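Local coordinates for protein ATP-dependent helicase FUN30 (Saccharomyces cerevisiae S288c, PDB 5GN1) that remodels nucleosomes as an ATP-dependent chromatin remodeller and DNA helicase, promoting end resection at double-strand breaks and supporting heterochromatin organization, at residues 63-68 / 115-120; 102-107 / 313-318. All coordinates share one frame; numbering follows the deposited sequence.

Interaction 1: residues 63-68 / 115-120; sequences KKIYDK and LLFRNI
The ring of Phe117 has one face covered by the methyl CG2 of Ile65, whereas the amide of Asn119 meets the same isoleucine through its nitrogen. The arrangement is a CH-pi contact of nearly ideal centring: CG2 of Ile65 stands 3.6 Å from the centroid of the Phe117 ring, and only 2° off the ring normal. All six ring carbons are consequently almost equidistant from that methyl, with CZ of Phe117 nearest to CG2 of Ile65 at 3.8 Å. The two arms of the isoleucine divide the work. With chi1 at -65°, CG2 is trans to the backbone nitrogen and faces the ring, while the longer arm runs to Asn119 and places CD1 of Ile65 3.4 Å from its ND2.

Lys68, one helical turn after Ile65, reaches Asn119 from the opposite direction. A bend at chi3 (-55°) turns the far end of its chain, and NZ of Lys68 comes to 2.9 Å from OD1 of Asn119. Water 1 joins the same two side chains: it accepts hydrogen bonds from Lys68 NZ at 2.9 Å and from Asn119 ND2 at 2.9 Å.

The contact joins helix 60-82 to the loop between helices 100-110 and 123-133, in the C-terminal part of the SNF2-type ATPase. That loop is held from elsewhere: the backbone nitrogens of Asn119 and Ile120 both donate to Asp157 OD2, and Phe117 also packs on Lys109 and Ala110 of helix 100-110.

The chemistry thus changes across a short interface, from a buried isoleucine on an aromatic face to a hydrated polar edge, where the ammonium group and the amide share a water that would tend to restrain the turning of the Asn119 side chain.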
# COMPACT_ATOMS: atom_id res chain seq x y z
N LYS A 63 0.69 13.05 8.42
CA LYS A 63 1.67 14.12 8.51
C LYS A 63 2.67 13.86 9.64
O LYS A 63 3.87 14.05 9.47
CB LYS A 63 0.96 15.46 8.71
CG LYS A 63 1.61 16.64 7.98
CD LYS A 63 0.77 17.92 8.12
CE LYS A 63 -0.72 17.69 7.76
NZ LYS A 63 -1.01 17.67 6.28
N LYS A 64 2.17 13.41 10.80
CA LYS A 64 3.05 13.09 11.92
C LYS A 64 4.04 11.98 11.56
O LYS A 64 5.24 12.09 11.84
CB LYS A 64 2.22 12.69 13.14
CG LYS A 64 1.52 13.87 13.82
CD LYS A 64 1.13 13.53 15.26
CE LYS A 64 0.24 14.61 15.88
NZ LYS A 64 -0.16 14.26 17.28
N ILE A 65 3.54 10.90 10.95
CA ILE A 65 4.39 9.78 10.55
C ILE A 65 5.40 10.23 9.50
O ILE A 65 6.59 9.91 9.58
CB ILE A 65 3.53 8.61 10.05
CG1 ILE A 65 2.67 8.04 11.17
CG2 ILE A 65 4.41 7.53 9.42
CD1 ILE A 65 1.66 7.00 10.70
N TYR A 66 4.93 10.96 8.48
CA TYR A 66 5.83 11.43 7.43
C TYR A 66 6.94 12.31 7.99
O TYR A 66 8.12 12.16 7.63
CB TYR A 66 5.02 12.17 6.35
CG TYR A 66 5.70 12.28 5.01
CD1 TYR A 66 6.59 13.30 4.74
CD2 TYR A 66 5.44 11.35 4.00
CE1 TYR A 66 7.22 13.39 3.51
CE2 TYR A 66 6.06 11.44 2.78
CZ TYR A 66 6.95 12.46 2.54
OH TYR A 66 7.59 12.56 1.32
N ASP A 67 6.58 13.25 8.87
CA ASP A 67 7.57 14.17 9.44
C ASP A 67 8.62 13.42 10.26
O ASP A 67 9.80 13.77 10.21
CB ASP A 67 6.87 15.21 10.32
CG ASP A 67 6.11 16.27 9.52
OD1 ASP A 67 6.34 16.41 8.30
OD2 ASP A 67 5.27 16.98 10.13
N LYS A 68 8.21 12.39 11.01
CA LYS A 68 9.17 11.54 11.72
C LYS A 68 10.17 10.91 10.76
O LYS A 68 11.38 10.89 11.02
CB LYS A 68 8.45 10.44 12.50
CG LYS A 68 7.97 10.81 13.88
CD LYS A 68 7.31 9.61 14.57
CE LYS A 68 6.17 9.02 13.73
NZ LYS A 68 5.24 8.12 14.50
N LEU A 115 -1.88 2.83 8.74
CA LEU A 115 -1.86 1.47 9.28
C LEU A 115 -0.78 0.61 8.67
O LEU A 115 -0.72 -0.58 8.97
CB LEU A 115 -3.22 0.79 9.10
CG LEU A 115 -4.40 1.47 9.83
CD1 LEU A 115 -5.68 0.63 9.69
CD2 LEU A 115 -4.06 1.75 11.30
N LEU A 116 0.05 1.17 7.79
CA LEU A 116 1.26 0.52 7.32
C LEU A 116 2.41 0.70 8.30
O LEU A 116 3.55 0.34 7.99
CB LEU A 116 1.67 1.07 5.95
CG LEU A 116 0.67 0.85 4.81
CD1 LEU A 116 1.10 1.67 3.58
CD2 LEU A 116 0.53 -0.64 4.50
N PHE A 117 2.12 1.27 9.47
CA PHE A 117 3.10 1.55 10.51
C PHE A 117 2.53 1.09 11.84
O PHE A 117 1.32 0.94 11.99
CB PHE A 117 3.43 3.05 10.60
CG PHE A 117 4.08 3.61 9.37
CD1 PHE A 117 3.32 3.96 8.27
CD2 PHE A 117 5.46 3.78 9.31
CE1 PHE A 117 3.90 4.45 7.12
CE2 PHE A 117 6.05 4.28 8.16
CZ PHE A 117 5.28 4.62 7.07
N ARG A 118 3.41 0.89 12.81
CA ARG A 118 2.99 0.58 14.16
C ARG A 118 3.08 1.87 14.97
O ARG A 118 4.19 2.34 15.27
CB ARG A 118 3.88 -0.50 14.80
CG ARG A 118 3.42 -0.93 16.20
CD ARG A 118 4.19 -2.16 16.73
NE ARG A 118 5.59 -1.88 17.02
CZ ARG A 118 6.04 -1.37 18.18
NH1 ARG A 118 5.18 -1.08 19.15
NH2 ARG A 118 7.34 -1.16 18.36
N ASN A 119 1.93 2.46 15.26
CA ASN A 119 1.73 3.51 16.26
C ASN A 119 0.58 3.36 17.24
O ASN A 119 0.69 3.76 18.40
CB ASN A 119 1.38 4.77 15.46
CG ASN A 119 2.54 5.32 14.68
OD1 ASN A 119 3.47 5.93 15.23
ND2 ASN A 119 2.51 5.10 13.38
N ILE A 120 -0.50 2.72 16.79
CA ILE A 120 -1.63 2.49 17.68
C ILE A 120 -1.21 1.40 18.65
O ILE A 120 -1.39 1.51 19.87
CB ILE A 120 -2.89 2.10 16.88
CG1 ILE A 120 -3.33 3.30 16.02
CG2 ILE A 120 -4.00 1.62 17.79
CD1 ILE A 120 -4.43 2.95 15.03
O HOH W 1 5.30 5.78 12.83

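Interaction 2: residues 102-107 / 313-318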
# COMPACT_ATOMS: atom_id res chain seq x y z
N ASN A 102 15.33 1.86 2.50
CA ASN A 102 14.19 1.66 3.38
C ASN A 102 13.61 2.97 3.91
O ASN A 102 12.47 2.97 4.39
CB ASN A 102 14.52 0.71 4.55
CG ASN A 102 15.70 1.17 5.39
OD1 ASN A 102 15.70 2.27 5.95
ND2 ASN A 102 16.69 0.28 5.54
N LEU A 103 14.34 4.08 3.81
CA LEU A 103 13.75 5.37 4.18
C LEU A 103 12.80 5.87 3.11
O LEU A 103 11.70 6.35 3.42
CB LEU A 103 14.85 6.42 4.44
CG LEU A 103 15.67 6.28 5.72
CD1 LEU A 103 16.87 7.22 5.66
CD2 LEU A 103 14.81 6.58 6.93
N ILE A 104 13.21 5.78 1.84
CA ILE A 104 12.31 6.04 0.72
C ILE A 104 11.08 5.14 0.79
O ILE A 104 9.96 5.56 0.49
CB ILE A 104 13.06 5.86 -0.62
CG1 ILE A 104 14.14 6.95 -0.81
CG2 ILE A 104 12.09 5.82 -1.81
CD1 ILE A 104 13.68 8.33 -0.54
N MET A 105 11.28 3.88 1.19
CA MET A 105 10.14 2.97 1.31
C MET A 105 9.18 3.44 2.39
O MET A 105 7.96 3.41 2.19
CB MET A 105 10.64 1.56 1.62
CG MET A 105 9.50 0.61 1.91
SD MET A 105 8.56 0.33 0.39
CE MET A 105 9.47 -1.10 -0.21
N ALA A 106 9.70 3.87 3.53
CA ALA A 106 8.86 4.37 4.61
C ALA A 106 8.09 5.62 4.19
O ALA A 106 6.92 5.78 4.55
CB ALA A 106 9.71 4.64 5.85
N LEU A 107 8.74 6.53 3.45
CA LEU A 107 8.02 7.72 2.97
C LEU A 107 6.89 7.33 2.02
O LEU A 107 5.81 7.92 2.06
CB LEU A 107 8.97 8.70 2.28
CG LEU A 107 10.08 9.34 3.13
CD1 LEU A 107 11.03 10.12 2.24
CD2 LEU A 107 9.52 10.23 4.22
N ASP A 313 2.74 17.11 -1.63
CA ASP A 313 3.75 17.42 -0.62
C ASP A 313 4.38 16.13 -0.08
O ASP A 313 4.60 15.97 1.12
CB ASP A 313 3.16 18.27 0.51
CG ASP A 313 4.22 18.87 1.45
OD1 ASP A 313 5.39 19.06 1.04
OD2 ASP A 313 3.85 19.16 2.62
N SER A 314 4.62 15.18 -0.99
CA SER A 314 5.12 13.87 -0.60
C SER A 314 6.04 13.36 -1.69
O SER A 314 6.07 13.86 -2.81
CB SER A 314 3.97 12.87 -0.39
OG SER A 314 3.67 12.20 -1.60
N ILE A 315 6.78 12.31 -1.34
CA ILE A 315 7.69 11.64 -2.26
C ILE A 315 6.99 11.16 -3.52
O ILE A 315 7.64 10.96 -4.55
CB ILE A 315 8.36 10.47 -1.51
CG1 ILE A 315 9.46 9.84 -2.37
CG2 ILE A 315 7.31 9.46 -1.09
CD1 ILE A 315 10.33 8.89 -1.60
N GLU A 316 5.67 10.96 -3.47
CA GLU A 316 4.95 10.50 -4.66
C GLU A 316 5.02 11.53 -5.78
O GLU A 316 5.03 11.16 -6.96
CB GLU A 316 3.49 10.19 -4.31
CG GLU A 316 3.33 8.95 -3.41
CD GLU A 316 1.88 8.47 -3.30
OE1 GLU A 316 0.96 9.30 -3.43
OE2 GLU A 316 1.68 7.25 -3.10
N GLU A 317 5.07 12.82 -5.44
CA GLU A 317 5.30 13.84 -6.45
C GLU A 317 6.66 13.67 -7.12
O GLU A 317 6.76 13.75 -8.35
CB GLU A 317 5.15 15.23 -5.83
CG GLU A 317 3.73 15.55 -5.38
CD GLU A 317 3.53 16.99 -4.92
OE1 GLU A 317 3.95 17.33 -3.79
OE2 GLU A 317 2.97 17.78 -5.70
N LYS A 318 7.71 13.40 -6.33
CA LYS A 318 9.03 13.17 -6.90
C LYS A 318 9.05 11.92 -7.78
O LYS A 318 9.70 11.90 -8.83
CB LYS A 318 10.07 13.03 -5.78
CG LYS A 318 10.16 14.24 -4.89
CD LYS A 318 10.43 15.47 -5.73
CE LYS A 318 9.79 16.70 -5.12
NZ LYS A 318 10.02 17.88 -6.00
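The backbones come closest where Leu107 faces Ile315, with their CA atoms 6.5 Å apart, so that helix 100-110 lies against the N-terminal turn of helix 315-322. This is helix packing at an N-capped helix start, just after strand 304-311 of the parallel sheet in the RecA-like lobe. Ile315 carries the contact, and its two arms meet different partners. Its CG1 is trans to the backbone nitrogen (chi1 -173°), carrying CD1 out to Ile104, whose CG2 lies 3.5 Å from that Ile315 CD1; CD1 of Ile104 is nearly as close. The branch methyl CG2 of Ile315 instead packs 3.8 Å from Leu107 CB, beside that residue's carbonyl group. Both partner side chains cross Ile315 at about a right angle, and Ile355 of helix 345-359 touches both Leu107 and Ile315. With both contacting methyls gone, replacement of this isoleucine by alanine is likely to open a gap against Ile104 and Leu107. The turn that presents Ile315 is closed by Ser314 at the N-cap: its OG accepts from Glu316 N at 3.0 Å, with an N-H...O angle of 148°.

How the interactions relate
Interaction 2 is wholly buried and its side-chain contacts are all apolar, whereas interaction 1 is only partly buried, grading from a CH-pi contact to a lysine, an amide and a water. Helix 60-82 connects them directly: Tyr66, adjacent to Ile65 but directed away from 115-120, places its OH 2.8 Å from Ile315 N, a probable hydrogen bond to the start of helix 315-322. Helix 100-110 takes part in both sites: Ala106 O approaches Phe117 CZ to 3.2 Å, while Leu107 packs on Ile315. The segments alternate along the chain, and both early helices contact the loop 115-120 and the start of helix 315-322, more than 200 residues further on.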